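Local coordinates for siderophore-interacting protein (Aeromonas hydrophila, PDB 6K2L) that binds FAD and probably uses the flavin to reduce ferric siderophores so that their iron can be released, at residues A[140-145]-A[165-170]; A[215-220]-A[246-251]; A[22-27]-A[170-175]. The protein carries 1 engineered substitution. One frame throughout, in Å; residues are numbered along the deposited sequence.

Contact 1 lies in the parallel sheet of the C-terminal domain, and contact 2 joins a strand of that sheet to the loop after its edge strand; the two meet where strands 138-144 and 214-218 run side by side. Both are buried, but their chemistry differs: contact 1 is a regular parallel strand pair with a largely apolar lining, whereas contact 2 replaces regular pairing with two backbone bonds and aromatic rings set against FAD. Contact 3 lies nearer the surface and is only partly buried. It joins the loop after strand 163-170 to a turn of the flavin-binding barrel, largely through one carboxylate. V170 belongs to both contacts 1 and 3, and L145 also packs on H24, L25, P171 and D175.

Contact 1 of 3, residues A[140-145]-A[165-170]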
loop_
_atom_site.group_PDB
_atom_site.type_symbol
_atom_site.label_atom_id
_atom_site.label_comp_id
_atom_site.label_asym_id
_atom_site.label_seq_id
_atom_site.Cartn_x
_atom_site.Cartn_y
_atom_site.Cartn_z
ATOM N N TYR A 140 -16.371 7.645 -3.697
ATOM C CA TYR A 140 -16.663 8.907 -4.372
ATOM C C TYR A 140 -15.643 9.928 -3.915
ATOM O O TYR A 140 -15.678 10.355 -2.754
ATOM C CB TYR A 140 -18.075 9.392 -4.059
ATOM C CG TYR A 140 -19.126 8.370 -4.360
ATOM C CD1 TYR A 140 -19.556 8.147 -5.663
ATOM C CD2 TYR A 140 -19.671 7.601 -3.344
ATOM C CE1 TYR A 140 -20.535 7.195 -5.940
ATOM C CE2 TYR A 140 -20.627 6.662 -3.603
ATOM C CZ TYR A 140 -21.053 6.448 -4.894
ATOM O OH TYR A 140 -22.009 5.492 -5.091
ATOM N N MET A 141 -14.777 10.362 -4.836
ATOM C CA MET A 141 -13.556 11.056 -4.476
ATOM C C MET A 141 -13.442 12.304 -5.352
ATOM O O MET A 141 -13.674 12.235 -6.560
ATOM C CB MET A 141 -12.376 10.106 -4.684
ATOM C CG MET A 141 -12.354 8.881 -3.707
ATOM S SD MET A 141 -10.753 8.072 -3.815
ATOM C CE MET A 141 -11.182 6.295 -3.684
ATOM N N VAL A 142 -13.084 13.446 -4.766
ATOM C CA VAL A 142 -12.845 14.667 -5.534
ATOM C C VAL A 142 -11.537 15.271 -5.047
ATOM O O VAL A 142 -11.203 15.172 -3.860
ATOM C CB VAL A 142 -14.020 15.677 -5.422
ATOM C CG1 VAL A 142 -13.673 16.990 -6.059
ATOM C CG2 VAL A 142 -15.314 15.130 -6.066
ATOM N N GLY A 143 -10.770 15.851 -5.970
ATOM C CA GLY A 143 -9.587 16.588 -5.557
ATOM C C GLY A 143 -8.974 17.368 -6.703
ATOM O O GLY A 143 -9.506 17.414 -7.818
ATOM N N ASP A 144 -7.836 17.995 -6.405
ATOM C CA ASP A 144 -7.043 18.702 -7.392
ATOM C C ASP A 144 -5.652 18.083 -7.360
ATOM O O ASP A 144 -5.460 17.031 -6.743
ATOM C CB ASP A 144 -7.058 20.220 -7.128
ATOM C CG ASP A 144 -6.478 20.616 -5.736
ATOM O OD1 ASP A 144 -5.598 19.907 -5.190
ATOM O OD2 ASP A 144 -6.888 21.669 -5.194
ATOM N N LEU A 145 -4.674 18.738 -8.007
ATOM C CA LEU A 145 -3.316 18.190 -8.015
ATOM C C LEU A 145 -2.736 17.997 -6.613
ATOM O O LEU A 145 -1.875 17.124 -6.427
ATOM C CB LEU A 145 -2.376 19.092 -8.814
ATOM C CG LEU A 145 -2.453 18.851 -10.314
ATOM C CD1 LEU A 145 -1.448 19.721 -11.025
ATOM C CD2 LEU A 145 -2.253 17.379 -10.627
ATOM N N HIS A 165 -17.023 6.912 -8.390
ATOM C CA HIS A 165 -16.697 7.988 -9.304
ATOM C C HIS A 165 -15.620 8.855 -8.677
ATOM O O HIS A 165 -15.648 9.129 -7.469
ATOM C CB HIS A 165 -17.921 8.850 -9.626
ATOM C CG HIS A 165 -19.134 8.068 -10.042
ATOM N ND1 HIS A 165 -19.366 7.689 -11.348
ATOM C CD2 HIS A 165 -20.194 7.617 -9.329
ATOM C CE1 HIS A 165 -20.509 7.035 -11.419
ATOM N NE2 HIS A 165 -21.039 6.989 -10.210
ATOM N N ILE A 166 -14.690 9.297 -9.517
ATOM C CA ILE A 166 -13.626 10.214 -9.155
ATOM C C ILE A 166 -13.652 11.377 -10.142
ATOM O O ILE A 166 -13.732 11.165 -11.359
ATOM C CB ILE A 166 -12.260 9.496 -9.167
ATOM C CG1 ILE A 166 -12.285 8.352 -8.156
ATOM C CG2 ILE A 166 -11.121 10.485 -8.890
ATOM C CD1 ILE A 166 -11.094 7.469 -8.225
ATOM N N ALA A 167 -13.588 12.605 -9.632
ATOM C CA ALA A 167 -13.448 13.789 -10.479
ATOM C C ALA A 167 -12.240 14.596 -10.013
ATOM O O ALA A 167 -12.096 14.855 -8.817
ATOM C CB ALA A 167 -14.709 14.651 -10.440
ATOM N N LEU A 168 -11.384 15.020 -10.944
ATOM C CA LEU A 168 -10.231 15.840 -10.583
ATOM C C LEU A 168 -10.226 17.181 -11.314
ATOM O O LEU A 168 -10.463 17.232 -12.518
ATOM C CB LEU A 168 -8.950 15.100 -10.884
ATOM C CG LEU A 168 -8.776 13.765 -10.144
ATOM C CD1 LEU A 168 -7.589 13.010 -10.699
ATOM C CD2 LEU A 168 -8.600 13.993 -8.657
ATOM N N LEU A 169 -9.893 18.267 -10.597
ATOM C CA LEU A 169 -9.654 19.589 -11.191
ATOM C C LEU A 169 -8.146 19.856 -11.293
ATOM O O LEU A 169 -7.454 19.903 -10.276
ATOM C CB LEU A 169 -10.334 20.670 -10.357
ATOM C CG LEU A 169 -10.364 22.124 -10.879
ATOM C CD1 LEU A 169 -10.875 22.199 -12.337
ATOM C CD2 LEU A 169 -11.196 23.096 -9.977
ATOM N N VAL A 170 -7.637 20.014 -12.515
ATOM C CA VAL A 170 -6.228 20.338 -12.783
ATOM C C VAL A 170 -6.146 21.701 -13.473
ATOM O O VAL A 170 -7.098 22.107 -14.167
ATOM C CB VAL A 170 -5.538 19.263 -13.649
ATOM C CG1 VAL A 170 -5.401 17.955 -12.899
ATOM C CG2 VAL A 170 -6.289 19.044 -14.963
#
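Y140 and H165 lie side by side at one end of the strand pair, their rings meeting rim to rim. CE1 of Y140 comes within 3.4 Å of CD2 of H165, each close to the plane of the other ring. The planes are 24° apart and neither ring covers the face of the other. In both residues CG is anti to the carbonyl carbon (chi1 -54° in Y140, -50° in H165), which swings the two rings out in the same direction. Beyond this edge contact the hydroxyl of Y140 is held by the backbone N of E210.

On the other face of the sheet CB of M141 rests 3.9 Å from CG1 of I166, while the rest of the methionine leads away to M154 of helix 148-155. L168, on this same face, turns its CD2 back over the neighbouring strand, 3.6 Å from G143 O, and also meets L148 and I151 of that helix. Helix 148-155 connects the two parallel strands, making a beta-alpha-beta unit of the NAD-ferredoxin-like domain, with the strand axes 4.7 Å apart. V142 and A167 share the Y140 face, where V142 CG2 makes a loose apolar contact with A167 CB at 4.4 Å and F204 of helix 198-205 touches both residues.

Backbone bonds hold Y140 beside H165 and M141 beside I166. M141 N bonds to H165 O at 3.0 Å and M141 O accepts A167 N; G143 N donates to A167 O, and G143 O accepts L169 N at 2.9 Å. At the far end the D144 carboxylate leads away from the partner strand, OD1 bonding to T146 OG1 and OD2 to the backbone N of E221. L145 and V170 run obliquely past each other there, with L145 CD2 set 3.9 Å from V170 CG1.

Contact 2 of 3, residues A[215-220]-A[246-251]. With FAD (flavin-adenine dinucleotide), chain C.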
loop_
_atom_site.group_PDB
_atom_site.type_symbol
_atom_site.label_atom_id
_atom_site.label_comp_id
_atom_site.label_asym_id
_atom_site.label_seq_id
_atom_site.Cartn_x
_atom_site.Cartn_y
_atom_site.Cartn_z
ATOM N N TYR A 215 -17.770 5.250 0.846
ATOM C CA TYR A 215 -16.765 6.127 1.427
ATOM C C TYR A 215 -16.606 7.341 0.518
ATOM O O TYR A 215 -16.354 7.191 -0.682
ATOM C CB TYR A 215 -15.438 5.397 1.585
ATOM C CG TYR A 215 -14.368 6.206 2.282
ATOM C CD1 TYR A 215 -14.573 6.693 3.569
ATOM C CD2 TYR A 215 -13.135 6.461 1.661
ATOM C CE1 TYR A 215 -13.589 7.426 4.217
ATOM C CE2 TYR A 215 -12.144 7.189 2.304
ATOM C CZ TYR A 215 -12.384 7.668 3.583
ATOM O OH TYR A 215 -11.416 8.397 4.225
ATOM N N PHE A 216 -16.771 8.532 1.090
ATOM C CA PHE A 216 -16.635 9.792 0.379
ATOM C C PHE A 216 -15.338 10.464 0.803
ATOM O O PHE A 216 -15.074 10.613 1.994
ATOM C CB PHE A 216 -17.824 10.700 0.666
ATOM C CG PHE A 216 -19.143 10.107 0.269
ATOM C CD1 PHE A 216 -19.767 9.142 1.061
ATOM C CD2 PHE A 216 -19.772 10.523 -0.893
ATOM C CE1 PHE A 216 -20.997 8.604 0.682
ATOM C CE2 PHE A 216 -21.007 9.985 -1.275
ATOM C CZ PHE A 216 -21.615 9.022 -0.488
ATOM N N TRP A 217 -14.516 10.833 -0.172
ATOM C CA TRP A 217 -13.201 11.401 0.078
ATOM C C TRP A 217 -13.097 12.688 -0.724
ATOM O O TRP A 217 -13.102 12.651 -1.958
ATOM C CB TRP A 217 -12.102 10.423 -0.307
ATOM C CG TRP A 217 -10.736 10.798 0.178
ATOM C CD1 TRP A 217 -10.090 10.298 1.275
ATOM C CD2 TRP A 217 -9.844 11.760 -0.410
ATOM N NE1 TRP A 217 -8.849 10.889 1.405
ATOM C CE2 TRP A 217 -8.673 11.780 0.374
ATOM C CE3 TRP A 217 -9.904 12.568 -1.544
ATOM C CZ2 TRP A 217 -7.577 12.578 0.058
ATOM C CZ3 TRP A 217 -8.815 13.365 -1.857
ATOM C CH2 TRP A 217 -7.668 13.363 -1.059
ATOM N N PHE A 218 -13.046 13.822 -0.017
ATOM C CA PHE A 218 -12.932 15.154 -0.594
ATOM C C PHE A 218 -11.650 15.792 -0.052
ATOM O O PHE A 218 -11.504 15.961 1.165
ATOM C CB PHE A 218 -14.168 15.994 -0.242
ATOM C CG PHE A 218 -15.498 15.299 -0.522
ATOM C CD1 PHE A 218 -15.750 14.709 -1.756
ATOM C CD2 PHE A 218 -16.496 15.248 0.445
ATOM C CE1 PHE A 218 -16.973 14.076 -2.015
ATOM C CE2 PHE A 218 -17.713 14.624 0.202
ATOM C CZ PHE A 218 -17.962 14.043 -1.034
ATOM N N GLY A 219 -10.705 16.099 -0.950
ATOM C CA GLY A 219 -9.477 16.772 -0.573
ATOM C C GLY A 219 -9.095 17.793 -1.627
ATOM O O GLY A 219 -9.795 17.984 -2.609
ATOM N N GLY A 220 -7.954 18.427 -1.430
ATOM C CA GLY A 220 -7.588 19.495 -2.351
ATOM C C GLY A 220 -8.082 20.856 -1.898
ATOM O O GLY A 220 -8.376 21.048 -0.718
ATOM N N VAL A 246 -11.249 17.217 3.891
ATOM C CA VAL A 246 -10.102 17.939 4.415
ATOM C C VAL A 246 -9.661 18.906 3.324
ATOM O O VAL A 246 -9.228 18.465 2.256
ATOM C CB VAL A 246 -8.947 16.997 4.785
ATOM C CG1 VAL A 246 -7.746 17.786 5.184
ATOM C CG2 VAL A 246 -9.354 16.050 5.874
ATOM N N PRO A 247 -9.759 20.221 3.524
ATOM C CA PRO A 247 -9.238 21.148 2.503
ATOM C C PRO A 247 -7.722 21.198 2.598
ATOM O O PRO A 247 -7.160 21.449 3.666
ATOM C CB PRO A 247 -9.890 22.491 2.860
ATOM C CG PRO A 247 -10.846 22.188 4.041
ATOM C CD PRO A 247 -10.359 20.930 4.670
ATOM N N TYR A 248 -7.055 20.885 1.484
ATOM C CA TYR A 248 -5.600 20.797 1.503
ATOM C C TYR A 248 -4.960 22.178 1.471
ATOM O O TYR A 248 -3.854 22.347 1.992
ATOM C CB TYR A 248 -5.101 19.949 0.335
ATOM C CG TYR A 248 -5.175 18.442 0.578
ATOM C CD1 TYR A 248 -5.957 17.921 1.592
ATOM C CD2 TYR A 248 -4.477 17.551 -0.223
ATOM C CE1 TYR A 248 -6.019 16.570 1.809
ATOM C CE2 TYR A 248 -4.531 16.197 -0.004
ATOM C CZ TYR A 248 -5.298 15.707 1.009
ATOM O OH TYR A 248 -5.357 14.347 1.254
ATOM N N TRP A 249 -5.635 23.164 0.885
ATOM C CA TRP A 249 -5.165 24.546 0.820
ATOM C C TRP A 249 -6.323 25.440 0.391
ATOM O O TRP A 249 -7.441 24.977 0.139
ATOM C CB TRP A 249 -3.997 24.712 -0.150
ATOM C CG TRP A 249 -4.338 24.421 -1.591
ATOM C CD1 TRP A 249 -4.677 23.208 -2.128
ATOM C CD2 TRP A 249 -4.364 25.357 -2.683
ATOM N NE1 TRP A 249 -4.904 23.331 -3.483
ATOM C CE2 TRP A 249 -4.715 24.635 -3.847
ATOM C CE3 TRP A 249 -4.115 26.730 -2.792
ATOM C CZ2 TRP A 249 -4.832 25.245 -5.098
ATOM C CZ3 TRP A 249 -4.237 27.336 -4.036
ATOM C CH2 TRP A 249 -4.589 26.594 -5.174
ATOM N N ARG A 250 -6.047 26.736 0.304
ATOM C CA ARG A 250 -7.069 27.716 -0.040
ATOM C C ARG A 250 -6.442 28.740 -0.969
ATOM O O ARG A 250 -5.442 29.366 -0.612
ATOM C CB ARG A 250 -7.634 28.383 1.206
ATOM C CG ARG A 250 -8.781 29.311 0.892
ATOM C CD ARG A 250 -9.577 29.631 2.136
ATOM N NE ARG A 250 -10.683 30.557 1.886
ATOM C CZ ARG A 250 -11.427 31.106 2.849
ATOM N NH1 ARG A 250 -11.179 30.826 4.128
ATOM N NH2 ARG A 250 -12.414 31.939 2.538
ATOM N N HIS A 251 -7.015 28.867 -2.167
ATOM C CA HIS A 251 -6.569 29.830 -3.168
ATOM C C HIS A 251 -6.337 31.209 -2.555
ATOM O O HIS A 251 -7.244 31.792 -1.950
ATOM C CB HIS A 251 -7.619 29.901 -4.273
ATOM C CG HIS A 251 -7.209 30.718 -5.457
ATOM N ND1 HIS A 251 -5.890 30.938 -5.793
ATOM C CD2 HIS A 251 -7.951 31.342 -6.404
ATOM C CE1 HIS A 251 -5.835 31.674 -6.889
ATOM N NE2 HIS A 251 -7.073 31.929 -7.282
HETATM P PA FAD C . 2.259 28.306 0.757
HETATM O O1A FAD C . 3.452 28.995 1.341
HETATM O O2A FAD C . 1.374 27.542 1.750
HETATM O O5B FAD C . 1.216 29.290 -0.001
HETATM C C5B FAD C . 1.662 30.289 -0.943
HETATM C C4B FAD C . 0.564 30.699 -1.903
HETATM O O4B FAD C . 0.422 29.713 -2.950
HETATM C C3B FAD C . -0.838 30.887 -1.327
HETATM O O3B FAD C . -1.504 31.954 -1.998
HETATM C C2B FAD C . -1.502 29.529 -1.597
HETATM O O2B FAD C . -2.920 29.566 -1.736
HETATM C C1B FAD C . -0.876 29.140 -2.932
HETATM N N9A FAD C . -0.702 27.717 -3.082
HETATM C C8A FAD C . -0.282 26.833 -2.119
HETATM N N7A FAD C . -0.175 25.594 -2.541
HETATM C C5A FAD C . -0.539 25.675 -3.879
HETATM C C6A FAD C . -0.632 24.706 -4.894
HETATM N N6A FAD C . -0.319 23.421 -4.715
HETATM N N1A FAD C . -1.039 25.117 -6.122
HETATM C C2A FAD C . -1.336 26.408 -6.301
HETATM N N3A FAD C . -1.273 27.414 -5.419
HETATM C C4A FAD C . -0.862 26.979 -4.224
HETATM N N1 FAD C . 0.215 19.431 -1.553
HETATM C C2 FAD C . 0.990 18.798 -2.483
HETATM O O2 FAD C . 1.529 19.410 -3.408
HETATM N N3 FAD C . 1.178 17.427 -2.409
HETATM C C4 FAD C . 0.648 16.587 -1.460
HETATM O O4 FAD C . 0.894 15.381 -1.495
HETATM C C4X FAD C . -0.163 17.267 -0.465
HETATM N N5 FAD C . -0.710 16.537 0.501
HETATM C C5X FAD C . -1.484 17.183 1.432
HETATM C C6 FAD C . -2.083 16.431 2.434
HETATM C C7 FAD C . -2.897 17.028 3.392
HETATM C C7M FAD C . -3.507 16.175 4.476
HETATM C C8 FAD C . -3.090 18.423 3.366
HETATM C C8M FAD C . -3.927 19.117 4.412
HETATM C C9 FAD C . -2.476 19.180 2.373
HETATM C C9A FAD C . -1.687 18.574 1.405
HETATM N N10 FAD C . -1.092 19.318 0.365
HETATM C C10 FAD C . -0.328 18.691 -0.600
HETATM C "C1'" FAD C . -1.306 20.774 0.273
HETATM C "C2'" FAD C . -0.075 21.618 0.611
HETATM O "O2'" FAD C . 0.218 21.590 2.011
HETATM C "C3'" FAD C . -0.342 23.059 0.168
HETATM O "O3'" FAD C . -0.287 23.108 -1.256
HETATM C "C4'" FAD C . 0.626 24.092 0.742
HETATM O "O4'" FAD C . -0.024 25.366 0.755
HETATM C "C5'" FAD C . 1.918 24.138 -0.045
HETATM O "O5'" FAD C . 2.854 24.995 0.634
HETATM P P FAD C . 3.727 26.049 -0.154
HETATM O O1P FAD C . 4.841 26.470 0.813
HETATM O O2P FAD C . 4.183 25.541 -1.446
HETATM O O3P FAD C . 2.723 27.275 -0.363
#
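With CG anti to the carbonyl carbon (chi1 -81°), the Y248 ring lies between the G219-G220 backbone and the flavin, while W217, its CG anti to the backbone N (chi1 -168°), brings its six-membered ring to the hydroxyl end of Y248. G220 N sits 3.4 Å above one ring face of Y248, toward the rim; FAD C7 lies over the centre of the opposite face. Y248 OH reaches the edge of the indole, 3.1 Å from W217 CZ2, and hydrogen-bonds to Y244 OH. W249 places one face of its indole against the adenine, CZ3 coming to 3.3 Å from FAD N3A, and its NE1 is held by D144 OD2. R250 O accepts a hydrogen bond from ribose O2B, 2.8 Å away. The segment after strand 243-245 thus supplies the FAD pocket with Y248 over the isoalloxazine and W249 over the adenine. Two backbone bonds set the loop: V246 N to F218 O at 3.0 Å, and Y248 N to G220 O at 2.6 Å, the latter donor 39° out of the carbonyl plane. Helix 148-155 packs on W217 and Y248, helix 222-235 on F218, and helix 255-266 on P247, while strand 138-144 pairs with strand 214-218.

Contact 3 of 3, residues A[22-27]-A[170-175]; sequences SPHLRR and VPYQED
D175 OD1 is gripped by two donors from the 22-25 turn, the S22 hydroxyl and the backbone N of H24. D175 OD1 receives H24 N, 2.7 Å away, on its syn lone pair, the side of the other carboxylate oxygen. S22 OG is modelled at only 2.5 Å from D175 OD1, so the exact length of that bond is doubtful. The second oxygen turns to the imidazole: H24 ND1 stands 2.8 Å from D175 OD2, but the bond is bent to 121° at the hydrogen and is weak. Ring and carboxylate are turned 73° against each other. Were H24 protonated, the nearby carboxylate would probably stabilise its charge.

CG of H24 is anti to the carbonyl carbon (chi1 -65°), and this carries the far side of the imidazole to Y172. H24 CE1 approaches Y172 CD2 to 3.5 Å, and the two ring planes are near parallel but slid so far apart that they barely overlap. P23 crosses E174 at about a right angle, its CG 3.8 Å from E174 CB, and its CD packs on E174 O at 3.4 Å.

The D175 carboxylate, presented from a short 3-10 segment that follows strand 163-170, accepts its bonds from a type I beta turn, S22 to L25, in the hairpin between barrel strands 11-20 and 25-31. The contact therefore bridges the flavin-binding barrel and the parallel-sheet domain, the two-domain architecture of the ferredoxin reductase-like flavoproteins.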
loop_
_atom_site.group_PDB
_atom_site.type_symbol
_atom_site.label_atom_id
_atom_site.label_comp_id
_atom_site.label_asym_id
_atom_site.label_seq_id
_atom_site.Cartn_x
_atom_site.Cartn_y
_atom_site.Cartn_z
ATOM N N SER A 22 4.090 14.710 -14.620
ATOM C CA SER A 22 3.360 15.612 -15.485
ATOM C C SER A 22 4.050 16.948 -15.293
ATOM O O SER A 22 4.893 17.079 -14.400
ATOM C CB SER A 22 1.865 15.642 -15.120
ATOM O OG SER A 22 1.582 16.567 -14.078
ATOM N N PRO A 23 3.769 17.938 -16.144
ATOM C CA PRO A 23 4.504 19.216 -16.032
ATOM C C PRO A 23 4.354 19.935 -14.693
ATOM O O PRO A 23 5.259 20.680 -14.301
ATOM C CB PRO A 23 3.920 20.043 -17.182
ATOM C CG PRO A 23 3.552 19.027 -18.191
ATOM C CD PRO A 23 3.026 17.855 -17.412
ATOM N N HIS A 24 3.238 19.756 -13.981
ATOM C CA HIS A 24 3.032 20.417 -12.697
ATOM C C HIS A 24 2.866 19.431 -11.545
ATOM O O HIS A 24 2.205 19.735 -10.553
ATOM C CB HIS A 24 1.839 21.357 -12.753
ATOM C CG HIS A 24 2.031 22.498 -13.689
ATOM N ND1 HIS A 24 1.884 22.366 -15.054
ATOM C CD2 HIS A 24 2.389 23.785 -13.467
ATOM C CE1 HIS A 24 2.124 23.530 -15.634
ATOM N NE2 HIS A 24 2.436 24.408 -14.693
ATOM N N LEU A 25 3.459 18.253 -11.659
ATOM C CA LEU A 25 3.451 17.281 -10.577
ATOM C C LEU A 25 4.825 16.627 -10.547
ATOM O O LEU A 25 5.203 15.904 -11.471
ATOM C CB LEU A 25 2.331 16.252 -10.758
ATOM C CG LEU A 25 2.048 15.497 -9.444
ATOM C CD1 LEU A 25 1.447 16.437 -8.383
ATOM C CD2 LEU A 25 1.201 14.237 -9.642
ATOM N N ARG A 26 5.579 16.892 -9.497
ATOM C CA ARG A 26 6.986 16.513 -9.441
ATOM C C ARG A 26 7.185 15.492 -8.329
ATOM O O ARG A 26 6.948 15.797 -7.159
ATOM C CB ARG A 26 7.859 17.751 -9.224
ATOM C CG ARG A 26 9.337 17.444 -9.197
ATOM C CD ARG A 26 10.163 18.714 -9.225
ATOM N NE ARG A 26 10.323 19.156 -10.610
ATOM C CZ ARG A 26 10.518 20.413 -10.984
ATOM N NH1 ARG A 26 10.606 21.374 -10.072
ATOM N NH2 ARG A 26 10.632 20.704 -12.269
ATOM N N ARG A 27 7.592 14.283 -8.697
ATOM C CA ARG A 27 7.798 13.183 -7.754
ATOM C C ARG A 27 9.240 13.225 -7.271
ATOM O O ARG A 27 10.173 12.942 -8.041
ATOM C CB ARG A 27 7.503 11.832 -8.404
ATOM C CG ARG A 27 7.897 10.617 -7.550
ATOM C CD ARG A 27 7.057 9.367 -7.899
ATOM N NE ARG A 27 5.664 9.742 -8.109
ATOM C CZ ARG A 27 4.845 9.190 -9.002
ATOM N NH1 ARG A 27 5.267 8.195 -9.783
ATOM N NH2 ARG A 27 3.594 9.649 -9.105
ATOM N N VAL A 170 -7.637 20.014 -12.515
ATOM C CA VAL A 170 -6.228 20.338 -12.783
ATOM C C VAL A 170 -6.146 21.701 -13.473
ATOM O O VAL A 170 -7.098 22.107 -14.167
ATOM C CB VAL A 170 -5.538 19.263 -13.649
ATOM C CG1 VAL A 170 -5.401 17.955 -12.899
ATOM C CG2 VAL A 170 -6.289 19.044 -14.963
ATOM N N PRO A 171 -5.022 22.433 -13.346
ATOM C CA PRO A 171 -4.928 23.764 -13.968
ATOM C C PRO A 171 -4.649 23.754 -15.474
ATOM O O PRO A 171 -4.947 24.738 -16.162
ATOM C CB PRO A 171 -3.768 24.413 -13.198
ATOM C CG PRO A 171 -2.891 23.275 -12.832
ATOM C CD PRO A 171 -3.827 22.125 -12.537
ATOM N N TYR A 172 -4.068 22.675 -16.000
ATOM C CA TYR A 172 -3.750 22.590 -17.418
ATOM C C TYR A 172 -4.022 21.192 -17.962
ATOM O O TYR A 172 -3.927 20.191 -17.248
ATOM C CB TYR A 172 -2.283 22.939 -17.695
ATOM C CG TYR A 172 -1.875 24.353 -17.353
ATOM C CD1 TYR A 172 -2.230 25.419 -18.176
ATOM C CD2 TYR A 172 -1.112 24.625 -16.219
ATOM C CE1 TYR A 172 -1.834 26.721 -17.880
ATOM C CE2 TYR A 172 -0.723 25.926 -15.907
ATOM C CZ TYR A 172 -1.082 26.965 -16.753
ATOM O OH TYR A 172 -0.709 28.254 -16.469
ATOM N N GLN A 173 -4.297 21.137 -19.267
ATOM C CA GLN A 173 -4.589 19.879 -19.949
ATOM C C GLN A 173 -3.427 18.897 -19.891
ATOM O O GLN A 173 -3.660 17.686 -19.870
ATOM C CB GLN A 173 -4.985 20.158 -21.417
ATOM C CG GLN A 173 -5.091 18.919 -22.309
ATOM C CD GLN A 173 -6.416 18.125 -22.104
ATOM O OE1 GLN A 173 -7.473 18.709 -21.805
ATOM N NE2 GLN A 173 -6.351 16.793 -22.269
ATOM N N GLU A 174 -2.182 19.377 -19.834
ATOM C CA GLU A 174 -1.032 18.470 -19.822
ATOM C C GLU A 174 -0.839 17.746 -18.496
ATOM O O GLU A 174 -0.016 16.823 -18.430
ATOM C CB GLU A 174 0.253 19.226 -20.161
ATOM C CG GLU A 174 0.374 19.627 -21.622
ATOM C CD GLU A 174 -0.286 20.969 -21.937
ATOM O OE1 GLU A 174 0.067 21.530 -22.997
ATOM O OE2 GLU A 174 -1.134 21.467 -21.141
ATOM N N ASP A 175 -1.552 18.144 -17.440
ATOM C CA ASP A 175 -1.436 17.500 -16.136
ATOM C C ASP A 175 -2.457 16.389 -15.926
ATOM O O ASP A 175 -2.385 15.681 -14.918
ATOM C CB ASP A 175 -1.507 18.553 -15.035
ATOM C CG ASP A 175 -0.235 19.421 -15.001
ATOM O OD1 ASP A 175 0.850 18.856 -14.720
ATOM O OD2 ASP A 175 -0.304 20.643 -15.297
#